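Local coordinates for rhamnonate dehydratase (Gibberella zeae PH-1, PDB 3FXG), which probably dehydrates L-rhamnonate to 2-keto-3-deoxy-L-rhamnonate in a magnesium-dependent reaction, as a member of the enolase superfamily, at residues 233-238 with 245-250. Numbering follows the deposited sequence.
Sequences IELVKA and NWWEEC. With MG (magnesium ion), chain I.
A buried, almost wholly apolar contact presses the indole of W247, on strand 246-248, against V236 and L235 of helix 229-238. With CG1 of V236 anti to the backbone N (chi1 169°), its branched side chain turns the other methyl, CG2, over one face of the five-membered ring of W247, 3.7 Å from the centroid and 10° off the normal, a CH-pi contact. The longer L235 reaches the six-membered ring, its CD2 coming obliquely to within 3.6 Å of W247 CZ3. Tryptophan suits this place because one flat side chain spans both aliphatic neighbours while W247 NE1 donates to water 1 (3.2 Å), which in turn donates to V236 O (3.3 Å). Helix and strand are successive elements of a beta-alpha-beta unit, 219-222, 229-238, 246-248, in the TIM-barrel domain of the enolase superfamily, and W247 fills the layer between barrel and outer helices, where L206 also packs on it. Strand alternation sends W246 and E248 the other way, into the barrel. Glutamate suits that site by dividing its carboxylate: E248 OE2 binds magnesium at 2.2 Å, alongside D222 and E275, while E248 OE1 accepts the W246 NE1 N-H on its anti lone pair (3.1 Å, 160°) and pairs with K185, which helps fix the carboxylate's rotation.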
loop_
_atom_site.group_PDB
_atom_site.type_symbol
_atom_site.label_atom_id
_atom_site.label_comp_id
_atom_site.label_asym_id
_atom_site.label_seq_id
_atom_site.Cartn_x
_atom_site.Cartn_y
_atom_site.Cartn_z
ATOM N N ILE A 233 9.089 5.992 22.187
ATOM C CA ILE A 233 9.572 4.638 21.955
ATOM C C ILE A 233 10.648 4.236 22.962
ATOM O O ILE A 233 10.630 3.117 23.478
ATOM C CB ILE A 233 10.108 4.487 20.502
ATOM C CG1 ILE A 233 8.923 4.480 19.525
ATOM C CG2 ILE A 233 10.915 3.201 20.357
ATOM C CD1 ILE A 233 9.315 4.393 18.057
ATOM N N GLU A 234 11.576 5.143 23.258
ATOM C CA GLU A 234 12.630 4.820 24.214
ATOM C C GLU A 234 12.107 4.723 25.647
ATOM O O GLU A 234 12.522 3.844 26.399
ATOM C CB GLU A 234 13.766 5.850 24.147
ATOM C CG GLU A 234 14.830 5.625 25.222
ATOM C CD GLU A 234 16.106 6.413 24.992
ATOM O OE1 GLU A 234 16.028 7.570 24.529
ATOM O OE2 GLU A 234 17.194 5.876 25.295
ATOM N N LEU A 235 11.201 5.623 26.016
ATOM C CA LEU A 235 10.626 5.629 27.362
ATOM C C LEU A 235 9.816 4.360 27.617
ATOM O O LEU A 235 9.953 3.719 28.663
ATOM C CB LEU A 235 9.729 6.858 27.549
ATOM C CG LEU A 235 8.966 6.980 28.875
ATOM C CD1 LEU A 235 9.947 7.035 30.043
ATOM C CD2 LEU A 235 8.108 8.235 28.849
ATOM N N VAL A 236 8.964 4.000 26.666
ATOM C CA VAL A 236 8.157 2.802 26.817
ATOM C C VAL A 236 9.066 1.581 26.944
ATOM O O VAL A 236 8.836 0.717 27.791
ATOM C CB VAL A 236 7.179 2.641 25.628
ATOM C CG1 VAL A 236 6.529 1.261 25.649
ATOM C CG2 VAL A 236 6.101 3.722 25.718
ATOM N N LYS A 237 10.109 1.518 26.121
ATOM C CA LYS A 237 11.035 0.394 26.180
ATOM C C LYS A 237 11.683 0.318 27.564
ATOM O O LYS A 237 11.798 -0.759 28.145
ATOM C CB LYS A 237 12.128 0.533 25.116
ATOM C CG LYS A 237 13.049 -0.675 25.048
ATOM C CD LYS A 237 14.146 -0.510 24.001
ATOM C CE LYS A 237 15.002 -1.770 23.919
ATOM N NZ LYS A 237 16.104 -1.650 22.920
ATOM N N ALA A 238 12.084 1.470 28.090
ATOM C CA ALA A 238 12.729 1.529 29.399
ATOM C C ALA A 238 11.806 1.158 30.557
ATOM O O ALA A 238 12.283 0.831 31.644
ATOM C CB ALA A 238 13.307 2.918 29.629
ATOM N N ASN A 245 -0.298 -0.022 31.992
ATOM C CA ASN A 245 -1.535 -0.379 31.294
ATOM C C ASN A 245 -1.632 0.328 29.940
ATOM O O ASN A 245 -1.844 -0.314 28.909
ATOM C CB ASN A 245 -2.749 -0.025 32.157
ATOM C CG ASN A 245 -4.026 -0.684 31.663
ATOM O OD1 ASN A 245 -5.129 -0.210 31.936
ATOM N ND2 ASN A 245 -3.881 -1.789 30.943
ATOM N N TRP A 246 -1.498 1.649 29.940
ATOM C CA TRP A 246 -1.518 2.391 28.687
ATOM C C TRP A 246 -0.829 3.738 28.824
ATOM O O TRP A 246 -0.720 4.289 29.923
ATOM C CB TRP A 246 -2.950 2.563 28.144
ATOM C CG TRP A 246 -3.792 3.665 28.757
ATOM C CD1 TRP A 246 -3.540 5.011 28.731
ATOM C CD2 TRP A 246 -5.060 3.509 29.408
ATOM N NE1 TRP A 246 -4.577 5.699 29.321
ATOM C CE2 TRP A 246 -5.521 4.802 29.744
ATOM C CE3 TRP A 246 -5.854 2.400 29.737
ATOM C CZ2 TRP A 246 -6.745 5.017 30.396
ATOM C CZ3 TRP A 246 -7.072 2.614 30.385
ATOM C CH2 TRP A 246 -7.502 3.915 30.706
ATOM N N TRP A 247 -0.351 4.247 27.693
ATOM C CA TRP A 247 0.334 5.530 27.630
ATOM C C TRP A 247 -0.598 6.501 26.924
ATOM O O TRP A 247 -1.000 6.268 25.778
ATOM C CB TRP A 247 1.648 5.374 26.865
ATOM C CG TRP A 247 2.617 4.473 27.571
ATOM C CD1 TRP A 247 2.633 3.108 27.555
ATOM C CD2 TRP A 247 3.689 4.878 28.428
ATOM N NE1 TRP A 247 3.652 2.637 28.350
ATOM C CE2 TRP A 247 4.316 3.704 28.897
ATOM C CE3 TRP A 247 4.183 6.122 28.844
ATOM C CZ2 TRP A 247 5.414 3.735 29.765
ATOM C CZ3 TRP A 247 5.278 6.153 29.709
ATOM C CH2 TRP A 247 5.878 4.966 30.157
ATOM N N GLU A 248 -0.927 7.591 27.613
ATOM C CA GLU A 248 -1.872 8.582 27.108
ATOM C C GLU A 248 -1.314 9.879 26.527
ATOM O O GLU A 248 -0.428 10.513 27.102
ATOM C CB GLU A 248 -2.868 8.913 28.223
ATOM C CG GLU A 248 -4.029 9.791 27.800
ATOM C CD GLU A 248 -5.136 9.805 28.837
ATOM O OE1 GLU A 248 -5.443 8.726 29.388
ATOM O OE2 GLU A 248 -5.704 10.886 29.094
ATOM N N GLU A 249 -1.876 10.269 25.385
ATOM C CA GLU A 249 -1.505 11.487 24.666
ATOM C C GLU A 249 -0.003 11.749 24.625
ATOM O O GLU A 249 0.458 12.834 24.983
ATOM C CB GLU A 249 -2.233 12.698 25.271
ATOM C CG GLU A 249 -2.576 13.765 24.229
ATOM C CD GLU A 249 -3.383 14.934 24.783
ATOM O OE1 GLU A 249 -3.900 15.724 23.963
ATOM O OE2 GLU A 249 -3.496 15.073 26.023
ATOM N N CYS A 250 0.757 10.753 24.180
ATOM C CA CYS A 250 2.207 10.877 24.082
ATOM C C CYS A 250 2.627 11.932 23.071
ATOM O O CYS A 250 3.604 12.648 23.284
ATOM C CB CYS A 250 2.832 9.547 23.667
ATOM S SG CYS A 250 2.617 8.222 24.855
HETATM MG MG MG I . -5.244 13.029 29.517
HETATM O O HOH W 1 5.722 0.211 28.743
HETATM O O HOH W 2 -3.562 14.266 28.588
HETATM O O HOH W 3 -6.751 13.036 31.489
#